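Local coordinates for nucleotidyltransferase-like protein (Exiguobacterium sibiricum, PDB 3C18) that probably transfers a nucleotidyl group to an acceptor that has not been identified, at residues A[84-87]-A[88-92]; A[107-110]-A[111-114]; A[113-116]-A[117-120]. All coordinates share one frame; numbering follows the deposited sequence. Where two conformers were deposited one is given.

In the fold
The three contacts follow one another along the chain, from a short helix beside the mixed sheet of the nucleotidyltransferase-like domain to the start of the long helix 116-142. Contact 1, the first turns of helix 85-93, is partly buried; its tryptophan and alanine face the sheet and helix 72-81, while its arginines keep polar partners. Contacts 2 and 3 are surface contacts on either side of one loop and share Asn113 and Phe114. Contact 2 ends helix 103-110 with backbone bonds; contact 3 starts helix 116-142, adding a salt bridge, a CH-pi contact and a water to its backbone bonds. Lys108 and Leu111 of contact 2 touch Val91 of contact 1.

Contact 1 (A[84-87]-A[88-92])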
ATOM      1  N   ASN A  84      -7.525  -8.719   1.273  1.00 39.84           N
ATOM      2  CA  ASN A  84      -8.896  -8.198   1.524  1.00 37.40           C
ATOM      3  C   ASN A  84      -9.685  -9.081   2.455  1.00 36.39           C
ATOM      4  O   ASN A  84     -10.374  -9.984   2.026  1.00 35.19           O
ATOM      5  CB  ASN A  84      -9.656  -8.034   0.197  1.00 36.40           C
ATOM      6  CG  ASN A  84     -10.946  -7.241   0.341  1.00 36.71           C
ATOM      7  OD1 ASN A  84     -11.536  -7.181   1.408  1.00 32.27           O
ATOM      8  ND2 ASN A  84     -11.398  -6.644  -0.750  1.00 36.81           N
ATOM      9  N   ARG A  85      -9.557  -8.796   3.740  1.00 37.80           N
ATOM     10  CA  ARG A  85     -10.133  -9.631   4.782  1.00 39.89           C
ATOM     11  C   ARG A  85     -11.646  -9.684   4.711  1.00 38.32           C
ATOM     12  O   ARG A  85     -12.259 -10.719   4.995  1.00 41.32           O
ATOM     13  CB  ARG A  85      -9.653  -9.183   6.180  1.00 42.71           C
ATOM     14  CG  ARG A  85      -8.122  -9.482   6.417  1.00 52.53           C
ATOM     15  CD  ARG A  85      -7.728 -10.960   6.025  1.00 54.89           C
ATOM     16  NE  ARG A  85      -8.277 -11.918   6.990  1.00 61.27           N
ATOM     17  CZ  ARG A  85      -8.242 -13.239   6.853  1.00 63.15           C
ATOM     18  NH1 ARG A  85      -7.675 -13.777   5.792  1.00 56.74           N
ATOM     19  NH2 ARG A  85      -8.785 -14.021   7.775  1.00 64.78           N
ATOM     20  N   ARG A  86     -12.248  -8.572   4.332  1.00 38.39           N
ATOM     21  CA  ARG A  86     -13.727  -8.524   4.203  1.00 39.16           C
ATOM     22  C   ARG A  86     -14.190  -9.504   3.170  1.00 37.05           C
ATOM     23  O   ARG A  86     -15.159 -10.207   3.363  1.00 38.79           O
ATOM     24  CB  ARG A  86     -14.268  -7.165   3.776  1.00 38.26           C
ATOM     25  CG  ARG A  86     -14.678  -6.318   4.897  1.00 41.73           C
ATOM     26  CD  ARG A  86     -15.745  -5.316   4.463  1.00 41.24           C
ATOM     27  NE  ARG A  86     -15.393  -4.641   3.217  1.00 39.04           N
ATOM     28  CZ  ARG A  86     -16.067  -3.640   2.680  1.00 38.83           C
ATOM     29  NH1 ARG A  86     -17.140  -3.166   3.291  1.00 41.07           N
ATOM     30  NH2 ARG A  86     -15.655  -3.103   1.528  1.00 41.65           N
ATOM     31  N   ALA A  87     -13.474  -9.545   2.064  1.00 37.00           N
ATOM     32  CA  ALA A  87     -13.876 -10.418   0.944  1.00 36.92           C
ATOM     33  C   ALA A  87     -13.826 -11.874   1.369  1.00 38.95           C
ATOM     34  O   ALA A  87     -14.685 -12.660   0.990  1.00 40.22           O
ATOM     35  CB  ALA A  87     -13.026 -10.183  -0.286  1.00 38.71           C
ATOM     36  N   VAL A  88     -12.829 -12.223   2.169  1.00 38.64           N
ATOM     37  CA  VAL A  88     -12.706 -13.606   2.647  1.00 39.82           C
ATOM     38  C   VAL A  88     -13.967 -13.929   3.429  1.00 38.61           C
ATOM     39  O   VAL A  88     -14.585 -14.967   3.233  1.00 38.93           O
ATOM     40  CB  VAL A  88     -11.450 -13.857   3.530  1.00 40.67           C
ATOM     41  CG1 VAL A  88     -11.546 -15.209   4.226  1.00 34.88           C
ATOM     42  CG2 VAL A  88     -10.184 -13.764   2.704  1.00 39.60           C
ATOM     43  N   HIS A  89     -14.361 -12.977   4.259  1.00 37.48           N
ATOM     44  CA  HIS A  89     -15.534 -13.110   5.133  1.00 39.13           C
ATOM     45  C   HIS A  89     -16.794 -13.233   4.308  1.00 37.67           C
ATOM     46  O   HIS A  89     -17.667 -14.052   4.593  1.00 36.49           O
ATOM     47  CB  HIS A  89     -15.679 -11.886   6.053  1.00 39.99           C
ATOM     48  CG  HIS A  89     -16.739 -12.031   7.096  1.00 44.73           C
ATOM     49  ND1 HIS A  89     -16.488 -11.865   8.439  1.00 51.65           N
ATOM     50  CD2 HIS A  89     -18.052 -12.358   6.999  1.00 57.92           C
ATOM     51  CE1 HIS A  89     -17.598 -12.079   9.127  1.00 55.94           C
ATOM     52  NE2 HIS A  89     -18.564 -12.380   8.277  1.00 54.47           N
ATOM     53  N   TRP A  90     -16.873 -12.416   3.263  1.00 35.01           N
ATOM     54  CA  TRP A  90     -18.044 -12.415   2.421  1.00 32.26           C
ATOM     55  C   TRP A  90     -18.241 -13.775   1.771  1.00 35.48           C
ATOM     56  O   TRP A  90     -19.351 -14.303   1.725  1.00 36.27           O
ATOM     57  CB  TRP A  90     -17.957 -11.373   1.298  1.00 33.76           C
ATOM     58  CG  TRP A  90     -18.047  -9.969   1.753  1.00 28.49           C
ATOM     59  CD1 TRP A  90     -18.579  -9.528   2.924  1.00 27.20           C
ATOM     60  CD2 TRP A  90     -17.651  -8.806   1.027  1.00 25.78           C
ATOM     61  NE1 TRP A  90     -18.513  -8.180   2.994  1.00 28.86           N
ATOM     62  CE2 TRP A  90     -17.938  -7.700   1.842  1.00 28.03           C
ATOM     63  CE3 TRP A  90     -17.072  -8.593  -0.223  1.00 31.60           C
ATOM     64  CZ2 TRP A  90     -17.671  -6.383   1.446  1.00 28.70           C
ATOM     65  CZ3 TRP A  90     -16.786  -7.283  -0.609  1.00 32.82           C
ATOM     66  CH2 TRP A  90     -17.106  -6.198   0.214  1.00 28.60           C
ATOM     67  N   VAL A  91     -17.168 -14.301   1.208  1.00 35.84           N
ATOM     68  CA  VAL A  91     -17.268 -15.534   0.433  1.00 36.23           C
ATOM     69  C   VAL A  91     -17.526 -16.673   1.382  1.00 41.15           C
ATOM     70  O   VAL A  91     -18.263 -17.583   1.060  1.00 43.43           O
ATOM     71  CB  VAL A  91     -16.006 -15.855  -0.373  1.00 36.95           C
ATOM     72  CG1 VAL A  91     -16.114 -17.254  -0.974  1.00 26.02           C
ATOM     73  CG2 VAL A  91     -15.759 -14.777  -1.476  1.00 32.94           C
ATOM     74  N   SER A  92     -16.960 -16.594   2.579  1.00 42.55           N
ATOM     75  CA  SER A  92     -17.037 -17.739   3.478  1.00 44.96           C
ATOM     76  C   SER A  92     -18.331 -17.793   4.285  1.00 44.00           C
ATOM     77  O   SER A  92     -18.928 -18.862   4.424  1.00 42.92           O
ATOM     78  CB  SER A  92     -15.818 -17.796   4.400  1.00 47.65           C
ATOM     79  OG  SER A  92     -16.050 -17.062   5.585  1.00 54.53           O
TER
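Arg86 sets one face of its guanidinium against CZ2 of the Trp90 benzo ring, one helical turn on, at the start of helix 85-93, which Asn84 opens as its N-cap. CZ2 of Trp90 sits over the centre of the guanidinium, 3.4 Å from Arg86 CZ, but the two planes are turned 47° apart, making this an oblique contact and not a flat stack. The Arg86 chain bends at chi3 (-47°), which folds its end back to the indole. The same turn brings the backbone into play: Arg86 O lies over one face of the Trp90 ring, 3.3 Å from CG, while accepting a hydrogen bond from Trp90 N at 2.8 Å. Ala87 is small enough to sit close to the indole, its CB 4.3 Å from Trp90 CE3, and it also meets Leu75 of helix 72-81. On another side of the helix Arg85 and Val88 run alongside each other, pointing the same way, and Asn82 takes a hydrogen bond from Arg85 NH1.

Partners further out fix the two main groups. Asp36 forms a salt bridge with Arg86 NH1, and Leu34 O accepts from Trp90 NE1, so the indole can be buried against Leu41 and Leu43 of strand 40-46 with its one polar atom satisfied. A leucine in place of Trp90 would probably leave Leu34 O without its indole donor and the face of the Arg86 guanidinium without the ring carbon now set over it. Asparagine suits the cap because its short side chain can turn back on the first helical turn: OD1 of Asn84 accepts from Ala87 N at 3.1 Å, the donor standing 63° out of the amide carbonyl plane.

Contact 2 (A[107-110]-A[111-114])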
ATOM      1  N   LEU A 107     -15.235 -22.402  -4.234  1.00 37.31           N
ATOM      2  CA  LEU A 107     -14.424 -21.308  -3.657  1.00 35.30           C
ATOM      3  C   LEU A 107     -14.453 -21.393  -2.125  1.00 36.31           C
ATOM      4  O   LEU A 107     -13.434 -21.230  -1.440  1.00 36.23           O
ATOM      5  CB  LEU A 107     -14.900 -19.935  -4.174  1.00 36.79           C
ATOM      6  CG  LEU A 107     -14.079 -18.715  -3.756  1.00 36.49           C
ATOM      7  CD1 LEU A 107     -12.642 -19.067  -3.760  1.00 39.27           C
ATOM      8  CD2 LEU A 107     -14.312 -17.524  -4.657  1.00 38.38           C
ATOM      9  N   LYS A 108     -15.636 -21.681  -1.605  1.00 36.05           N
ATOM     10  CA  LYS A 108     -15.854 -21.802  -0.152  1.00 37.57           C
ATOM     11  C   LYS A 108     -14.970 -22.907   0.450  1.00 40.10           C
ATOM     12  O   LYS A 108     -14.435 -22.786   1.572  1.00 37.21           O
ATOM     13  CB  LYS A 108     -17.339 -22.087   0.164  1.00 39.12           C
ATOM     14  CG  LYS A 108     -18.154 -20.848   0.558  1.00 41.83           C
ATOM     15  CD  LYS A 108     -19.575 -20.939   0.047  1.00 42.89           C
ATOM     16  CE  LYS A 108     -20.596 -20.390   1.011  1.00 37.85           C
ATOM     17  NZ  LYS A 108     -20.273 -19.132   1.704  1.00 40.18           N
ATOM     18  N   LYS A 109     -14.828 -23.978  -0.333  1.00 42.24           N
ATOM     19  CA  LYS A 109     -14.013 -25.148   0.043  1.00 41.64           C
ATOM     20  C   LYS A 109     -12.543 -24.797  -0.003  1.00 41.15           C
ATOM     21  O   LYS A 109     -11.788 -25.077   0.927  1.00 38.01           O
ATOM     22  CB  LYS A 109     -14.287 -26.347  -0.874  1.00 42.47           C
ATOM     23  CG  LYS A 109     -15.599 -27.040  -0.570  1.00 48.76           C
ATOM     24  CD  LYS A 109     -16.096 -27.910  -1.735  1.00 54.99           C
ATOM     25  CE  LYS A 109     -17.531 -28.411  -1.479  1.00 56.88           C
ATOM     26  NZ  LYS A 109     -18.121 -29.129  -2.651  1.00 60.44           N
ATOM     27  N   GLN A 110     -12.154 -24.143  -1.088  1.00 43.30           N
ATOM     28  CA  GLN A 110     -10.755 -23.785  -1.322  1.00 44.75           C
ATOM     29  C   GLN A 110     -10.272 -22.893  -0.197  1.00 44.22           C
ATOM     30  O   GLN A 110      -9.105 -22.922   0.186  1.00 44.59           O
ATOM     31  CB  GLN A 110     -10.574 -23.023  -2.641  1.00 46.72           C
ATOM     32  CG  GLN A 110     -10.952 -23.769  -3.931  1.00 54.95           C
ATOM     33  CD  GLN A 110     -11.093 -22.799  -5.129  1.00 69.02           C
ATOM     34  OE1 GLN A 110     -11.964 -22.970  -6.003  1.00 64.15           O
ATOM     35  NE2 GLN A 110     -10.248 -21.753  -5.147  1.00 69.25           N
ATOM     36  N   LEU A 111     -11.194 -22.107   0.334  1.00 43.07           N
ATOM     37  CA  LEU A 111     -10.858 -21.099   1.362  1.00 43.20           C
ATOM     38  C   LEU A 111     -10.454 -21.761   2.667  1.00 43.65           C
ATOM     39  O   LEU A 111      -9.919 -21.122   3.563  1.00 44.50           O
ATOM     40  CB  LEU A 111     -12.017 -20.131   1.634  1.00 44.23           C
ATOM     41  CG  LEU A 111     -12.140 -18.959   0.659  1.00 44.79           C
ATOM     42  CD1 LEU A 111     -13.324 -18.091   1.038  1.00 51.28           C
ATOM     43  CD2 LEU A 111     -10.856 -18.156   0.662  1.00 42.26           C
ATOM     44  N   ARG A 112     -10.746 -23.046   2.774  1.00 44.95           N
ATOM     45  CA  ARG A 112     -10.453 -23.793   4.014  1.00 45.91           C
ATOM     46  C   ARG A 112      -9.015 -24.282   3.956  1.00 43.43           C
ATOM     47  O   ARG A 112      -8.496 -24.836   4.897  1.00 45.05           O
ATOM     48  CB  ARG A 112     -11.429 -24.971   4.203  1.00 47.16           C
ATOM     49  CG  ARG A 112     -12.854 -24.547   4.518  1.00 54.28           C
ATOM     50  CD  ARG A 112     -13.808 -25.733   4.641  1.00 62.67           C
ATOM     51  NE  ARG A 112     -15.211 -25.311   4.709  1.00 72.33           N
ATOM     52  CZ  ARG A 112     -16.077 -25.388   3.693  1.00 83.91           C
ATOM     53  NH1 ARG A 112     -15.700 -25.883   2.521  1.00 87.20           N
ATOM     54  NH2 ARG A 112     -17.334 -24.976   3.845  1.00 86.91           N
ATOM     55  N   ASN A 113      -8.397 -24.065   2.814  1.00 40.78           N
ATOM     56  CA  ASN A 113      -7.026 -24.477   2.566  0.50 40.86           C
ATOM     57  C   ASN A 113      -6.142 -23.255   2.342  1.00 40.93           C
ATOM     58  O   ASN A 113      -6.596 -22.267   1.807  1.00 42.10           O
ATOM     59  CB  ASN A 113      -6.976 -25.380   1.326  0.50 41.14           C
ATOM     60  CG  ASN A 113      -7.815 -26.649   1.482  0.50 39.65           C
ATOM     61  OD1 ASN A 113      -7.907 -27.222   2.571  0.50 34.14           O
ATOM     62  ND2 ASN A 113      -8.418 -27.096   0.380  0.50 34.02           N
ATOM     63  N   PHE A 114      -4.885 -23.371   2.756  1.00 40.45           N
ATOM     64  CA  PHE A 114      -3.864 -22.331   2.568  1.00 34.94           C
ATOM     65  C   PHE A 114      -2.745 -22.912   1.708  1.00 35.70           C
ATOM     66  O   PHE A 114      -1.741 -23.383   2.224  1.00 34.00           O
ATOM     67  CB  PHE A 114      -3.280 -21.873   3.908  1.00 35.89           C
ATOM     68  CG  PHE A 114      -2.578 -20.509   3.855  1.00 28.47           C
ATOM     69  CD1 PHE A 114      -2.320 -19.895   2.633  1.00 26.24           C
ATOM     70  CD2 PHE A 114      -2.135 -19.884   5.031  1.00 27.92           C
ATOM     71  CE1 PHE A 114      -1.699 -18.656   2.576  1.00 26.77           C
ATOM     72  CE2 PHE A 114      -1.508 -18.632   4.980  1.00 27.72           C
ATOM     73  CZ  PHE A 114      -1.293 -18.021   3.752  1.00 33.02           C
TER
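Arg112 reaches back over the last turn of helix 103-110 and crosses Lys109 at a slant. CG of Lys109 lies at the edge of the Arg112 guanidinium, in its plane, 3.3 Å from NH1, while Lys108 O stands over one face of the same group. With CG of Arg112 anti to its carbonyl carbon (chi1 -69°) and the chain extended as far as NE, the guanidinium is carried back along the helix instead of out beyond it. NZ of Lys109 remains 6.6 Å from Arg112 NH1, so the guanidinium meets the aliphatic part of the lysine while the two positive ends stay apart; long, flexible residues suit this exposed side.

The leucines occupy the other side. CD1 of Leu107 comes within 4.4 Å of Leu111 CG, and both residues pack on Val91 of helix 85-93. Lys108 sends its NZ to Val91 O and Gly94 O at the end of that helix.

The backbone bonds pass from a four-residue to a three-residue spacing as the helix ends: Leu111 N still donates to Leu107 O, but Arg112 N turns to Lys109 O and Asn113 N to Gln110 O. The latter closes a type I beta turn, Gln110 to Asn113, at the C-terminal end of the helix.

Contact 3 (A[113-116]-A[117-120]); sequences NFPE and TERC
Phe114 offers a ring face to Arg119, whose CB sits 3.9 Å from the ring centroid, 18° off the normal, a CH-pi contact. Both side chains have CG anti to the backbone N (Phe114 chi1 -161°), and this swings the ring alongside the first helical turn, where Arg119 CG and CD continue over it. The guanidinium itself turns away at chi3, and its plane stands 78° from that of the ring. An aromatic ring suits this place because it can cover the aliphatic arm here and also stack with His171.

Glu116 and Arg119 run side by side. A bend at chi2 brings the Glu116 carboxylate round to the arginine, and OE2 lies 2.6 Å from Arg119 NH2 in a salt bridge whose hydrogen bond is weak, being far from straight. One water ties the group together, donating to Phe114 O at 2.8 Å and making weaker bonds to Glu116 OE1 and Arg119 NE. Arg119 NH1 bonds Leu166 O.

Glu118, extended beyond CG, lays its carboxylate across the Pro115 ring, OE2 being 3.5 Å from CG of Pro115. At the N-cap, Pro115's missing N-H costs the helix no bond; its side chain cannot cap, but its O accepts from Arg119 N at 2.9 Å. Negative side chains such as Glu116 and Glu118 are likely to sit favourably at the positive end of the helix dipole. Together these features mark the N-terminal start of a helix, here 116-142.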
ATOM      1  N   ASN A 113      -8.397 -24.065   2.814  1.00 40.78           N
ATOM      2  CA  ASN A 113      -7.026 -24.477   2.566  0.50 40.86           C
ATOM      3  C   ASN A 113      -6.142 -23.255   2.342  1.00 40.93           C
ATOM      4  O   ASN A 113      -6.596 -22.267   1.807  1.00 42.10           O
ATOM      5  CB  ASN A 113      -6.976 -25.380   1.326  0.50 41.14           C
ATOM      6  CG  ASN A 113      -7.815 -26.649   1.482  0.50 39.65           C
ATOM      7  OD1 ASN A 113      -7.907 -27.222   2.571  0.50 34.14           O
ATOM      8  ND2 ASN A 113      -8.418 -27.096   0.380  0.50 34.02           N
ATOM      9  N   PHE A 114      -4.885 -23.371   2.756  1.00 40.45           N
ATOM     10  CA  PHE A 114      -3.864 -22.331   2.568  1.00 34.94           C
ATOM     11  C   PHE A 114      -2.745 -22.912   1.708  1.00 35.70           C
ATOM     12  O   PHE A 114      -1.741 -23.383   2.224  1.00 34.00           O
ATOM     13  CB  PHE A 114      -3.280 -21.873   3.908  1.00 35.89           C
ATOM     14  CG  PHE A 114      -2.578 -20.509   3.855  1.00 28.47           C
ATOM     15  CD1 PHE A 114      -2.320 -19.895   2.633  1.00 26.24           C
ATOM     16  CD2 PHE A 114      -2.135 -19.884   5.031  1.00 27.92           C
ATOM     17  CE1 PHE A 114      -1.699 -18.656   2.576  1.00 26.77           C
ATOM     18  CE2 PHE A 114      -1.508 -18.632   4.980  1.00 27.72           C
ATOM     19  CZ  PHE A 114      -1.293 -18.021   3.752  1.00 33.02           C
ATOM     20  N   PRO A 115      -2.890 -22.853   0.388  1.00 33.40           N
ATOM     21  CA  PRO A 115      -1.856 -23.377  -0.472  1.00 36.36           C
ATOM     22  C   PRO A 115      -0.449 -22.878  -0.137  1.00 38.00           C
ATOM     23  O   PRO A 115      -0.219 -21.711   0.157  1.00 35.50           O
ATOM     24  CB  PRO A 115      -2.282 -22.908  -1.854  1.00 35.49           C
ATOM     25  CG  PRO A 115      -3.749 -22.715  -1.747  1.00 38.20           C
ATOM     26  CD  PRO A 115      -3.968 -22.213  -0.370  1.00 37.51           C
ATOM     27  N   GLU A 116       0.475 -23.820  -0.212  1.00 40.05           N
ATOM     28  CA  GLU A 116       1.854 -23.611   0.153  1.00 40.58           C
ATOM     29  C   GLU A 116       2.457 -22.495  -0.668  1.00 39.36           C
ATOM     30  O   GLU A 116       3.137 -21.633  -0.143  1.00 37.24           O
ATOM     31  CB  GLU A 116       2.657 -24.918  -0.026  1.00 43.66           C
ATOM     32  CG  GLU A 116       3.977 -24.911   0.676  1.00 51.86           C
ATOM     33  CD  GLU A 116       3.841 -24.697   2.181  1.00 58.24           C
ATOM     34  OE1 GLU A 116       2.781 -25.016   2.783  1.00 62.69           O
ATOM     35  OE2 GLU A 116       4.823 -24.199   2.756  1.00 67.06           O
ATOM     36  N   THR A 117       2.159 -22.460  -1.956  1.00 38.51           N
ATOM     37  CA  THR A 117       2.757 -21.443  -2.835  0.50 39.30           C
ATOM     38  C   THR A 117       2.298 -20.043  -2.449  1.00 39.24           C
ATOM     39  O   THR A 117       3.072 -19.073  -2.516  1.00 40.40           O
ATOM     40  CB  THR A 117       2.407 -21.676  -4.315  0.50 39.75           C
ATOM     41  OG1 THR A 117       0.985 -21.778  -4.457  0.50 41.17           O
ATOM     42  CG2 THR A 117       3.071 -22.946  -4.822  0.50 37.02           C
ATOM     43  N   GLU A 118       1.029 -19.952  -2.047  1.00 36.05           N
ATOM     44  CA  GLU A 118       0.450 -18.650  -1.649  1.00 33.99           C
ATOM     45  C   GLU A 118       1.003 -18.220  -0.307  1.00 28.96           C
ATOM     46  O   GLU A 118       1.268 -17.077  -0.097  1.00 29.08           O
ATOM     47  CB  GLU A 118      -1.063 -18.674  -1.556  1.00 34.03           C
ATOM     48  CG  GLU A 118      -1.743 -19.160  -2.806  1.00 41.44           C
ATOM     49  CD  GLU A 118      -3.238 -19.235  -2.633  1.00 41.25           C
ATOM     50  OE1 GLU A 118      -3.733 -18.830  -1.538  1.00 40.36           O
ATOM     51  OE2 GLU A 118      -3.894 -19.695  -3.591  1.00 45.26           O
ATOM     52  N   ARG A 119       1.180 -19.170   0.591  1.00 30.89           N
ATOM     53  CA  ARG A 119       1.722 -18.850   1.895  1.00 29.03           C
ATOM     54  C   ARG A 119       3.127 -18.319   1.776  1.00 30.24           C
ATOM     55  O   ARG A 119       3.507 -17.360   2.445  1.00 29.05           O
ATOM     56  CB  ARG A 119       1.740 -20.056   2.818  1.00 30.72           C
ATOM     57  CG  ARG A 119       2.133 -19.662   4.219  1.00 33.83           C
ATOM     58  CD  ARG A 119       1.840 -20.772   5.227  1.00 32.30           C
ATOM     59  NE  ARG A 119       2.645 -21.933   4.928  1.00 39.44           N
ATOM     60  CZ  ARG A 119       3.841 -22.167   5.452  1.00 45.52           C
ATOM     61  NH1 ARG A 119       4.375 -21.331   6.332  1.00 42.34           N
ATOM     62  NH2 ARG A 119       4.494 -23.257   5.103  1.00 48.38           N
ATOM     63  N   CYS A 120       3.901 -18.957   0.914  1.00 30.74           N
ATOM     64  CA  CYS A 120       5.329 -18.613   0.760  1.00 29.97           C
ATOM     65  C   CYS A 120       5.478 -17.265   0.123  1.00 26.80           C
ATOM     66  O   CYS A 120       6.372 -16.511   0.478  1.00 27.93           O
ATOM     67  CB  CYS A 120       6.097 -19.674  -0.036  1.00 34.25           C
ATOM     68  SG  CYS A 120       6.365 -21.150   0.996  1.00 40.83           S
TER
HETATM   69  O   HOH W   1       0.136 -23.683   4.295  1.00 43.47           O